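Local coordinates for nitronate monooxygenase family protein (Pseudomonas aeruginosa, PDB 4QIT) that oxidises alkyl nitronates such as the toxin propionate 3-nitronate, using molecular oxygen and a bound flavin mononucleotide, at residues A[23-28]-A[44-49]; A[138-143]-A[187-192]; A[281-286]-A[329-334]. The protein carries 1 engineered substitution. One frame throughout, in Å; residues are numbered along the deposited sequence.

Overall arrangement
All three contacts gather round one flavin mononucleotide in a TIM-barrel chain, and they follow one another in series along the sequence. Interaction 1 joins the ends of neighbouring barrel strands 21-23 and 45-48. Interaction 2 ties the end of barrel strand 135-139 to strand 188-189 of a small antiparallel sheet, and interaction 3 continues from strand 283-285, the neighbour of 188-189 in that sheet. The centre of interaction 2 lies about 13 Å from the centre of each of the others, whose own centres are about 16 Å apart. Interactions 2 and 3 touch directly, Arg281 reaching Val192, and both border nitroethane; interaction 1 covers the other face of the flavin.

Interaction 1 (A[23-28]-A[44-49]); sequences QAPMLG and LGSIAI. With FMN (flavin mononucleotide), chain C.
Gln23 and Ser46 are joined by hydrogen bonds from both backbone and side chain. The Gln23 amide grips the Ser46 backbone twice: OE1 accepts Ser46 N at 2.9 Å, the N-H arriving well above the carbonyl plane, and NE2 gives a 3.0 Å bond to Ser46 O, which lies in the amide plane. NE2 also donates to Ala24 O, so three bonds fix the rotation of this buried amide. Its chain gets there by placing CG anti to the backbone N (chi1 154°) and then bending at chi2. In return Ser46 OG donates to Gln23 O at 2.7 Å and is also hydrogen-bonded to Asn73 ND2 of the neighbouring strand 72-77. Gln23 N bonds Leu44 O at 3.0 Å.

These bonds pair the first two parallel strands of the TIM barrel, 21-23 and 45-48, linked through helix 32-41, and so close the ring of eight strands.

Apolar contacts take over beyond the strand end, where Ala48 CB meets Pro25 CB at 4.2 Å and Leu27 CB at 3.9 Å. Toward the cofactor, Leu27 N donates to FMN O4 at 2.8 Å, while Met26 lays CB and CG over the flavin face opposite nitroethane, with SD 3.8 Å from FMN C7.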
loop_
_atom_site.group_PDB
_atom_site.type_symbol
_atom_site.label_atom_id
_atom_site.label_comp_id
_atom_site.label_asym_id
_atom_site.label_seq_id
_atom_site.Cartn_x
_atom_site.Cartn_y
_atom_site.Cartn_z
ATOM N N GLN A 23 -19.543 0.482 -8.845
ATOM C CA GLN A 23 -18.606 0.420 -9.959
ATOM C C GLN A 23 -18.000 1.810 -10.086
ATOM O O GLN A 23 -18.725 2.782 -10.254
ATOM C CB GLN A 23 -19.297 -0.025 -11.256
ATOM C CG GLN A 23 -18.623 0.457 -12.548
ATOM C CD GLN A 23 -19.329 1.664 -13.147
ATOM O OE1 GLN A 23 -20.562 1.682 -13.254
ATOM N NE2 GLN A 23 -18.560 2.687 -13.521
ATOM N N ALA A 24 -16.678 1.904 -9.963
ATOM C CA ALA A 24 -16.024 3.208 -9.850
ATOM C C ALA A 24 -16.221 4.085 -11.077
ATOM O O ALA A 24 -16.149 3.607 -12.210
ATOM C CB ALA A 24 -14.532 3.034 -9.563
ATOM N N PRO A 25 -16.466 5.382 -10.855
ATOM C CA PRO A 25 -16.418 6.288 -11.997
ATOM C C PRO A 25 -14.994 6.313 -12.492
ATOM O O PRO A 25 -14.050 6.328 -11.695
ATOM C CB PRO A 25 -16.779 7.651 -11.400
ATOM C CG PRO A 25 -16.500 7.528 -9.941
ATOM C CD PRO A 25 -16.682 6.082 -9.578
ATOM N N MET A 26 -14.851 6.260 -13.802
ATOM C CA MET A 26 -13.552 6.126 -14.422
ATOM C C MET A 26 -13.543 6.943 -15.683
ATOM O O MET A 26 -14.008 6.482 -16.722
ATOM C CB MET A 26 -13.263 4.653 -14.734
ATOM C CG MET A 26 -13.084 3.780 -13.490
ATOM S SD MET A 26 -12.708 2.072 -13.917
ATOM C CE MET A 26 -14.343 1.454 -14.349
ATOM N N LEU A 27 -13.018 8.161 -15.599
ATOM C CA LEU A 27 -13.066 9.052 -16.743
ATOM C C LEU A 27 -12.357 8.415 -17.941
ATOM O O LEU A 27 -11.206 7.977 -17.833
ATOM C CB LEU A 27 -12.482 10.423 -16.385
ATOM C CG LEU A 27 -12.661 11.537 -17.419
ATOM C CD1 LEU A 27 -14.129 11.810 -17.710
ATOM C CD2 LEU A 27 -11.974 12.800 -16.901
ATOM N N GLY A 28 -13.080 8.312 -19.058
ATOM C CA GLY A 28 -12.571 7.680 -20.263
ATOM C C GLY A 28 -12.833 6.184 -20.354
ATOM O O GLY A 28 -12.573 5.567 -21.389
ATOM N N LEU A 44 -24.303 0.106 -7.561
ATOM C CA LEU A 44 -24.355 1.523 -7.913
ATOM C C LEU A 44 -23.424 1.779 -9.086
ATOM O O LEU A 44 -22.196 1.793 -8.926
ATOM C CB LEU A 44 -23.960 2.397 -6.714
ATOM C CG LEU A 44 -24.209 3.904 -6.841
ATOM C CD1 LEU A 44 -25.722 4.174 -6.817
ATOM C CD2 LEU A 44 -23.503 4.666 -5.726
ATOM N N GLY A 45 -23.997 1.964 -10.273
ATOM C CA GLY A 45 -23.209 2.312 -11.441
ATOM C C GLY A 45 -22.740 3.744 -11.310
ATOM O O GLY A 45 -23.354 4.542 -10.578
ATOM N N SER A 46 -21.650 4.076 -12.001
ATOM C CA SER A 46 -21.102 5.432 -11.932
ATOM C C SER A 46 -20.637 5.947 -13.280
ATOM O O SER A 46 -20.166 5.182 -14.124
ATOM C CB SER A 46 -19.927 5.507 -10.938
ATOM O OG SER A 46 -20.265 4.973 -9.665
ATOM N N ILE A 47 -20.766 7.256 -13.473
ATOM C CA ILE A 47 -20.113 7.937 -14.590
ATOM C C ILE A 47 -19.295 9.119 -14.086
ATOM O O ILE A 47 -19.561 9.661 -13.006
ATOM C CB ILE A 47 -21.101 8.439 -15.673
ATOM C CG1 ILE A 47 -22.153 9.369 -15.066
ATOM C CG2 ILE A 47 -21.747 7.257 -16.410
ATOM C CD1 ILE A 47 -23.097 10.019 -16.091
ATOM N N ALA A 48 -18.304 9.504 -14.885
ATOM C CA ALA A 48 -17.438 10.641 -14.597
ATOM C C ALA A 48 -17.707 11.730 -15.640
ATOM O O ALA A 48 -17.705 11.449 -16.844
ATOM C CB ALA A 48 -15.975 10.201 -14.637
ATOM N N ILE A 49 -17.932 12.964 -15.184
ATOM C CA ILE A 49 -18.452 14.028 -16.033
ATOM C C ILE A 49 -17.475 15.200 -16.170
ATOM O O ILE A 49 -17.694 16.119 -16.968
ATOM C CB ILE A 49 -19.845 14.467 -15.469
ATOM C CG1 ILE A 49 -20.961 14.044 -16.414
ATOM C CG2 ILE A 49 -19.887 15.905 -14.998
ATOM C CD1 ILE A 49 -20.871 12.606 -16.739
HETATM N N1 FMN C . -11.791 8.091 -9.547
HETATM C C2 FMN C . -12.447 9.302 -9.718
HETATM O O2 FMN C . -12.818 9.922 -8.729
HETATM N N3 FMN C . -12.716 9.806 -10.970
HETATM C C4 FMN C . -12.290 9.098 -12.075
HETATM O O4 FMN C . -12.494 9.513 -13.212
HETATM C C4A FMN C . -11.626 7.896 -11.909
HETATM N N5 FMN C . -11.215 7.222 -13.029
HETATM C C5A FMN C . -10.571 6.014 -12.916
HETATM C C6 FMN C . -10.187 5.361 -14.079
HETATM C C7 FMN C . -9.548 4.139 -14.019
HETATM C C7M FMN C . -9.185 3.485 -15.322
HETATM C C8 FMN C . -9.263 3.570 -12.778
HETATM C C8M FMN C . -8.550 2.250 -12.699
HETATM C C9 FMN C . -9.646 4.235 -11.608
HETATM C C9A FMN C . -10.311 5.466 -11.667
HETATM N N10 FMN C . -10.714 6.151 -10.520
HETATM C C10 FMN C . -11.368 7.375 -10.648
HETATM C "C1'" FMN C . -10.413 5.591 -9.153
HETATM C "C2'" FMN C . -11.550 4.762 -8.581
HETATM O "O2'" FMN C . -12.572 5.617 -8.137
HETATM C "C3'" FMN C . -11.082 3.939 -7.389
HETATM O "O3'" FMN C . -10.315 4.705 -6.483
HETATM C "C4'" FMN C . -10.201 2.828 -7.915
HETATM O "O4'" FMN C . -10.702 2.377 -9.159
HETATM C "C5'" FMN C . -10.235 1.674 -6.928
HETATM O "O5'" FMN C . -9.130 0.891 -7.264
HETATM P P FMN C . -9.289 -0.481 -8.053
HETATM O O1P FMN C . -10.685 -1.013 -7.861
HETATM O O2P FMN C . -8.222 -1.397 -7.536
HETATM O O3P FMN C . -9.075 -0.128 -9.488
#

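Interaction 2 (A[138-143]-A[187-192]). Engineered in segment 187-192: Ser189 (natural residue His). With FMN (flavin mononucleotide), chain C; NIE (nitroethane), chain D.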
loop_
_atom_site.group_PDB
_atom_site.type_symbol
_atom_site.label_atom_id
_atom_site.label_comp_id
_atom_site.label_asym_id
_atom_site.label_seq_id
_atom_site.Cartn_x
_atom_site.Cartn_y
_atom_site.Cartn_z
ATOM N N PHE A 138 -17.049 13.229 -5.333
ATOM C CA PHE A 138 -15.975 14.172 -5.604
ATOM C C PHE A 138 -14.616 13.544 -5.364
ATOM O O PHE A 138 -14.437 12.767 -4.414
ATOM C CB PHE A 138 -16.132 15.430 -4.738
ATOM C CG PHE A 138 -17.390 16.187 -5.031
ATOM C CD1 PHE A 138 -17.465 17.010 -6.136
ATOM C CD2 PHE A 138 -18.506 16.055 -4.214
ATOM C CE1 PHE A 138 -18.632 17.716 -6.437
ATOM C CE2 PHE A 138 -19.684 16.759 -4.498
ATOM C CZ PHE A 138 -19.747 17.584 -5.613
ATOM N N HIS A 139 -13.665 13.894 -6.227
ATOM C CA HIS A 139 -12.300 13.375 -6.184
ATOM C C HIS A 139 -11.343 14.552 -6.086
ATOM O O HIS A 139 -11.568 15.580 -6.728
ATOM C CB HIS A 139 -11.995 12.598 -7.467
ATOM C CG HIS A 139 -10.922 11.567 -7.313
ATOM N ND1 HIS A 139 -11.026 10.514 -6.424
ATOM C CD2 HIS A 139 -9.731 11.412 -7.936
ATOM C CE1 HIS A 139 -9.949 9.764 -6.504
ATOM N NE2 HIS A 139 -9.138 10.288 -7.414
ATOM N N PHE A 140 -10.283 14.378 -5.294
ATOM C CA PHE A 140 -9.194 15.351 -5.092
ATOM C C PHE A 140 -9.471 16.388 -4.013
ATOM O O PHE A 140 -8.563 17.130 -3.633
ATOM C CB PHE A 140 -8.784 16.093 -6.377
ATOM C CG PHE A 140 -8.333 15.206 -7.505
ATOM C CD1 PHE A 140 -7.436 14.159 -7.303
ATOM C CD2 PHE A 140 -8.776 15.462 -8.793
ATOM C CE1 PHE A 140 -7.012 13.387 -8.377
ATOM C CE2 PHE A 140 -8.365 14.695 -9.862
ATOM C CZ PHE A 140 -7.481 13.652 -9.657
ATOM N N GLY A 141 -10.710 16.454 -3.537
ATOM C CA GLY A 141 -11.076 17.414 -2.503
ATOM C C GLY A 141 -12.567 17.386 -2.224
ATOM O O GLY A 141 -13.339 16.727 -2.934
ATOM N N ALA A 142 -12.979 18.107 -1.185
ATOM C CA ALA A 142 -14.396 18.235 -0.880
ATOM C C ALA A 142 -14.831 19.649 -1.230
ATOM O O ALA A 142 -14.080 20.606 -1.009
ATOM C CB ALA A 142 -14.655 17.952 0.581
ATOM N N PRO A 143 -16.039 19.793 -1.785
ATOM C CA PRO A 143 -16.563 21.137 -2.031
ATOM C C PRO A 143 -16.864 21.829 -0.707
ATOM O O PRO A 143 -16.913 21.163 0.330
ATOM C CB PRO A 143 -17.883 20.870 -2.767
ATOM C CG PRO A 143 -17.756 19.471 -3.309
ATOM C CD PRO A 143 -16.941 18.744 -2.293
ATOM N N GLY A 187 -6.322 1.874 -8.629
ATOM C CA GLY A 187 -5.941 2.330 -9.950
ATOM C C GLY A 187 -6.332 3.772 -10.217
ATOM O O GLY A 187 -7.193 4.342 -9.542
ATOM N N GLY A 188 -5.719 4.369 -11.233
ATOM C CA GLY A 188 -6.065 5.726 -11.628
ATOM C C GLY A 188 -5.486 6.772 -10.694
ATOM O O GLY A 188 -4.523 6.508 -9.959
ATOM N N SER A 189 -6.061 7.968 -10.731
ATOM C CA SER A 189 -5.480 9.086 -9.986
ATOM C C SER A 189 -5.633 8.916 -8.476
ATOM O O SER A 189 -6.710 8.565 -7.970
ATOM C CB SER A 189 -6.091 10.419 -10.428
ATOM O OG SER A 189 -5.807 10.668 -11.799
ATOM N N ARG A 190 -4.551 9.178 -7.752
ATOM C CA ARG A 190 -4.642 9.179 -6.297
ATOM C C ARG A 190 -5.471 10.363 -5.800
ATOM O O ARG A 190 -5.331 11.480 -6.285
ATOM C CB ARG A 190 -3.256 9.165 -5.659
ATOM C CG ARG A 190 -2.600 7.804 -5.849
ATOM C CD ARG A 190 -1.446 7.501 -4.933
ATOM N NE ARG A 190 -1.662 7.799 -3.511
ATOM C CZ ARG A 190 -2.480 7.158 -2.676
ATOM N NH1 ARG A 190 -3.260 6.166 -3.084
ATOM N NH2 ARG A 190 -2.513 7.527 -1.404
ATOM N N GLY A 191 -6.330 10.111 -4.817
ATOM C CA GLY A 191 -7.237 11.137 -4.326
ATOM C C GLY A 191 -6.621 12.123 -3.352
ATOM O O GLY A 191 -7.353 12.829 -2.659
ATOM N N VAL A 192 -5.290 12.175 -3.288
ATOM C CA VAL A 192 -4.577 13.065 -2.368
ATOM C C VAL A 192 -4.991 14.524 -2.565
ATOM O O VAL A 192 -4.992 15.025 -3.694
ATOM C CB VAL A 192 -3.055 12.949 -2.563
ATOM C CG1 VAL A 192 -2.327 13.910 -1.606
ATOM C CG2 VAL A 192 -2.588 11.524 -2.343
HETATM N N1 FMN C . -11.791 8.091 -9.547
HETATM C C2 FMN C . -12.447 9.302 -9.718
HETATM O O2 FMN C . -12.818 9.922 -8.729
HETATM N N3 FMN C . -12.716 9.806 -10.970
HETATM C C4 FMN C . -12.290 9.098 -12.075
HETATM O O4 FMN C . -12.494 9.513 -13.212
HETATM C C4A FMN C . -11.626 7.896 -11.909
HETATM N N5 FMN C . -11.215 7.222 -13.029
HETATM C C5A FMN C . -10.571 6.014 -12.916
HETATM C C6 FMN C . -10.187 5.361 -14.079
HETATM C C7 FMN C . -9.548 4.139 -14.019
HETATM C C7M FMN C . -9.185 3.485 -15.322
HETATM C C8 FMN C . -9.263 3.570 -12.778
HETATM C C8M FMN C . -8.550 2.250 -12.699
HETATM C C9 FMN C . -9.646 4.235 -11.608
HETATM C C9A FMN C . -10.311 5.466 -11.667
HETATM N N10 FMN C . -10.714 6.151 -10.520
HETATM C C10 FMN C . -11.368 7.375 -10.648
HETATM C "C1'" FMN C . -10.413 5.591 -9.153
HETATM C "C2'" FMN C . -11.550 4.762 -8.581
HETATM O "O2'" FMN C . -12.572 5.617 -8.137
HETATM C "C3'" FMN C . -11.082 3.939 -7.389
HETATM O "O3'" FMN C . -10.315 4.705 -6.483
HETATM C "C4'" FMN C . -10.201 2.828 -7.915
HETATM O "O4'" FMN C . -10.702 2.377 -9.159
HETATM C "C5'" FMN C . -10.235 1.674 -6.928
HETATM O "O5'" FMN C . -9.130 0.891 -7.264
HETATM P P FMN C . -9.289 -0.481 -8.053
HETATM O O1P FMN C . -10.685 -1.013 -7.861
HETATM O O2P FMN C . -8.222 -1.397 -7.536
HETATM O O3P FMN C . -9.075 -0.128 -9.488
HETATM N N3 NIE D . -8.056 8.537 -13.529
HETATM C C1 NIE D . -8.581 10.730 -12.792
HETATM C C2 NIE D . -8.695 9.739 -13.929
HETATM O O4 NIE D . -8.286 8.083 -12.412
HETATM O O5 NIE D . -6.932 8.141 -14.195
HETATM O O HOH W 1 -9.999 12.583 -3.161
#
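His139, the last residue of strand 135-139, reaches across to Ser189 with its ring edge. NE2 donates to Ser189 O at 3.0 Å in a fairly straight bond (160°); the acceptor lies in the imidazole plane, whereas the donor stands about 51° out of the plane of the Ser189 carbonyl. Holding CG anti to its own backbone N (chi1 -155°) turns one face of the ring to the C2 carbonyl end of the flavin, FMN C2 lying 3.6 Å from the imidazole plane, toward its rim. Gln182 NE2 is a second donor to Ser189 O, and Gln182 OE1 takes Gly191 N, so this one side chain pins the loop at two points.

Phe140 follows with a positive phi as the strand gives way to loop. Its ring edge does the touching: CE1 comes 3.3 Å from Arg190 O, and CZ lies 3.6 Å from Ser189 CB. One ring face is covered by His139 CD2, and Phe77 meets the ring edge-to-face. On the backbone, a water bridges the segments, accepting from Phe140 N at 2.8 Å and donating to Gly191 O at 2.7 Å. The Arg190 side chain turns away to a salt bridge with Asp199.

At the engineered Ser189, the backbone N donates to O4 of nitroethane at 2.8 Å, nearly straight. Gly187 N bonds FMN O5'. His139 and Gly187 thus border the flavin, Gly188 and Ser189 the nitroethane, at the C-terminal mouth of a TIM barrel, where active sites of this fold lie.

Interaction 3 (A[281-286]-A[329-334]); sequences RSARGL and AQWAGQ. With FMN (flavin mononucleotide), chain C; NIE (nitroethane), chain D.
Gly285 and Trp331 form a single backbone bridge, CA to CA 3.8 Å, with the touching parts of the two segments running nearly perpendicular (96°). It is flanked by a bond from Leu286 N to Gln330 O at 3.0 Å. On the other flank, the bond from Ala332 N to Arg284 O is longer, 3.3 Å. A water extends the pairing by linking Leu286 O to Gln330 N.

The Trp331 indole turns its edge to the strand: CE3 sits 3.2 Å from Arg284 O, close to the ring plane, and CZ3 touches Ala283 CB obliquely at 3.5 Å. Its two faces are taken by different neighbours, Ala329 CB on one and O5 of nitroethane on the other, while the flavin methyl C7M packs at the edge. CG anti to the carbonyl carbon (chi1 -51°) aims the ring into this slot.

Strand 283-285 is the central member of a small three-stranded antiparallel sheet with 188-189 and 273-275, an addition to the TIM barrel, and the loop 329-334 fastens to it and, through Trp331, walls one side of the nitroethane site. Gly333 continues that loop to the FMN phosphate, its N bonded to Thr246 OG1.

Arg284 runs out straight and then bends at chi3, passing CG 3.2 Å from Ala332 O. Over one face of its guanidinium lies Gln334 NE2, 3.1 Å above the plane, with amide and guanidinium inclined by 45°. The two groups do not bond each other: Arg284 NH2 and NH1 go to Ile184 O and Thr272 OG1, whereas Gln334 uses its amide on Ala201 O and Gly203 N of the second subunit. Leu286 CD2 meets Ala332 CB at 3.9 Å.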
loop_
_atom_site.group_PDB
_atom_site.type_symbol
_atom_site.label_atom_id
_atom_site.label_comp_id
_atom_site.label_asym_id
_atom_site.label_seq_id
_atom_site.Cartn_x
_atom_site.Cartn_y
_atom_site.Cartn_z
ATOM N N ARG A 281 -0.522 14.638 -11.905
ATOM C CA ARG A 281 -0.956 14.185 -10.579
ATOM C C ARG A 281 -0.691 12.692 -10.484
ATOM O O ARG A 281 -0.898 11.954 -11.454
ATOM C CB ARG A 281 -2.453 14.446 -10.358
ATOM C CG ARG A 281 -2.762 15.535 -9.323
ATOM C CD ARG A 281 -4.268 15.672 -9.140
ATOM N NE ARG A 281 -4.640 16.548 -8.027
ATOM C CZ ARG A 281 -4.703 16.160 -6.756
ATOM N NH1 ARG A 281 -4.385 14.919 -6.424
ATOM N NH2 ARG A 281 -5.068 17.025 -5.810
ATOM N N SER A 282 -0.249 12.237 -9.314
ATOM C CA SER A 282 0.085 10.828 -9.126
ATOM C C SER A 282 -1.096 9.916 -9.475
ATOM O O SER A 282 -2.225 10.128 -9.007
ATOM C CB SER A 282 0.480 10.587 -7.672
ATOM O OG SER A 282 0.998 9.278 -7.498
ATOM N N ALA A 283 -0.822 8.901 -10.295
ATOM C CA ALA A 283 -1.849 7.982 -10.782
ATOM C C ALA A 283 -1.234 6.628 -11.067
ATOM O O ALA A 283 -0.070 6.547 -11.456
ATOM C CB ALA A 283 -2.508 8.543 -12.025
ATOM N N ARG A 284 -2.013 5.568 -10.851
ATOM C CA ARG A 284 -1.523 4.207 -10.975
ATOM C C ARG A 284 -2.003 3.511 -12.246
ATOM O O ARG A 284 -3.202 3.446 -12.517
ATOM C CB ARG A 284 -1.944 3.372 -9.766
ATOM C CG ARG A 284 -1.449 1.912 -9.869
ATOM C CD ARG A 284 -1.874 1.036 -8.674
ATOM N NE ARG A 284 -1.359 1.567 -7.412
ATOM C CZ ARG A 284 -0.089 1.515 -7.027
ATOM N NH1 ARG A 284 0.838 0.941 -7.796
ATOM N NH2 ARG A 284 0.254 2.068 -5.868
ATOM N N GLY A 285 -1.069 2.954 -13.005
ATOM C CA GLY A 285 -1.457 2.171 -14.163
ATOM C C GLY A 285 -0.372 1.227 -14.613
ATOM O O GLY A 285 0.617 1.015 -13.911
ATOM N N LEU A 286 -0.567 0.653 -15.796
ATOM C CA LEU A 286 0.400 -0.279 -16.379
ATOM C C LEU A 286 1.508 0.543 -17.041
ATOM O O LEU A 286 1.258 1.263 -18.011
ATOM C CB LEU A 286 -0.304 -1.177 -17.411
ATOM C CG LEU A 286 -1.570 -1.883 -16.915
ATOM C CD1 LEU A 286 -2.289 -2.638 -18.025
ATOM C CD2 LEU A 286 -1.246 -2.843 -15.795
ATOM N N ALA A 329 -2.998 5.791 -21.559
ATOM C CA ALA A 329 -3.345 5.783 -20.144
ATOM C C ALA A 329 -4.110 4.496 -19.861
ATOM O O ALA A 329 -5.314 4.389 -20.135
ATOM C CB ALA A 329 -4.186 7.002 -19.783
ATOM N N GLN A 330 -3.401 3.504 -19.333
ATOM C CA GLN A 330 -3.999 2.204 -19.061
ATOM C C GLN A 330 -4.012 1.999 -17.560
ATOM O O GLN A 330 -3.197 1.269 -16.997
ATOM C CB GLN A 330 -3.232 1.106 -19.815
ATOM C CG GLN A 330 -3.402 1.269 -21.342
ATOM C CD GLN A 330 -2.410 0.474 -22.167
ATOM O OE1 GLN A 330 -1.359 0.062 -21.683
ATOM N NE2 GLN A 330 -2.740 0.270 -23.442
ATOM N N TRP A 331 -4.941 2.688 -16.908
ATOM C CA TRP A 331 -5.004 2.664 -15.454
ATOM C C TRP A 331 -5.429 1.287 -14.920
ATOM O O TRP A 331 -6.263 0.600 -15.503
ATOM C CB TRP A 331 -5.962 3.737 -14.952
ATOM C CG TRP A 331 -5.721 5.121 -15.508
ATOM C CD1 TRP A 331 -6.610 5.882 -16.213
ATOM C CD2 TRP A 331 -4.517 5.893 -15.409
ATOM N NE1 TRP A 331 -6.032 7.089 -16.549
ATOM C CE2 TRP A 331 -4.761 7.118 -16.072
ATOM C CE3 TRP A 331 -3.270 5.666 -14.833
ATOM C CZ2 TRP A 331 -3.781 8.115 -16.157
ATOM C CZ3 TRP A 331 -2.299 6.661 -14.932
ATOM C CH2 TRP A 331 -2.567 7.867 -15.582
ATOM N N ALA A 332 -4.845 0.896 -13.792
ATOM C CA ALA A 332 -5.124 -0.392 -13.181
ATOM C C ALA A 332 -4.624 -0.390 -11.744
ATOM O O ALA A 332 -3.575 0.183 -11.458
ATOM C CB ALA A 332 -4.457 -1.518 -13.977
ATOM N N GLY A 333 -5.388 -1.032 -10.860
ATOM C CA GLY A 333 -5.022 -1.188 -9.460
ATOM C C GLY A 333 -4.120 -2.389 -9.229
ATOM O O GLY A 333 -3.846 -3.173 -10.152
ATOM N N GLN A 334 -3.691 -2.564 -7.986
ATOM C CA GLN A 334 -2.716 -3.603 -7.671
ATOM C C GLN A 334 -3.319 -5.009 -7.685
ATOM O O GLN A 334 -2.587 -5.990 -7.578
ATOM C CB GLN A 334 -2.005 -3.300 -6.348
ATOM C CG GLN A 334 -1.075 -2.090 -6.434
ATOM C CD GLN A 334 -0.346 -1.824 -5.132
ATOM O OE1 GLN A 334 -0.856 -2.117 -4.054
ATOM N NE2 GLN A 334 0.874 -1.289 -5.230
HETATM N N1 FMN C . -11.791 8.091 -9.547
HETATM C C2 FMN C . -12.447 9.302 -9.718
HETATM O O2 FMN C . -12.818 9.922 -8.729
HETATM N N3 FMN C . -12.716 9.806 -10.970
HETATM C C4 FMN C . -12.290 9.098 -12.075
HETATM O O4 FMN C . -12.494 9.513 -13.212
HETATM C C4A FMN C . -11.626 7.896 -11.909
HETATM N N5 FMN C . -11.215 7.222 -13.029
HETATM C C5A FMN C . -10.571 6.014 -12.916
HETATM C C6 FMN C . -10.187 5.361 -14.079
HETATM C C7 FMN C . -9.548 4.139 -14.019
HETATM C C7M FMN C . -9.185 3.485 -15.322
HETATM C C8 FMN C . -9.263 3.570 -12.778
HETATM C C8M FMN C . -8.550 2.250 -12.699
HETATM C C9 FMN C . -9.646 4.235 -11.608
HETATM C C9A FMN C . -10.311 5.466 -11.667
HETATM N N10 FMN C . -10.714 6.151 -10.520
HETATM C C10 FMN C . -11.368 7.375 -10.648
HETATM C "C1'" FMN C . -10.413 5.591 -9.153
HETATM C "C2'" FMN C . -11.550 4.762 -8.581
HETATM O "O2'" FMN C . -12.572 5.617 -8.137
HETATM C "C3'" FMN C . -11.082 3.939 -7.389
HETATM O "O3'" FMN C . -10.315 4.705 -6.483
HETATM C "C4'" FMN C . -10.201 2.828 -7.915
HETATM O "O4'" FMN C . -10.702 2.377 -9.159
HETATM C "C5'" FMN C . -10.235 1.674 -6.928
HETATM O "O5'" FMN C . -9.130 0.891 -7.264
HETATM P P FMN C . -9.289 -0.481 -8.053
HETATM O O1P FMN C . -10.685 -1.013 -7.861
HETATM O O2P FMN C . -8.222 -1.397 -7.536
HETATM O O3P FMN C . -9.075 -0.128 -9.488
HETATM N N3 NIE D . -8.056 8.537 -13.529
HETATM C C1 NIE D . -8.581 10.730 -12.792
HETATM C C2 NIE D . -8.695 9.739 -13.929
HETATM O O4 NIE D . -8.286 8.083 -12.412
HETATM O O5 NIE D . -6.932 8.141 -14.195
HETATM O O HOH W 2 -0.604 3.226 -18.771
#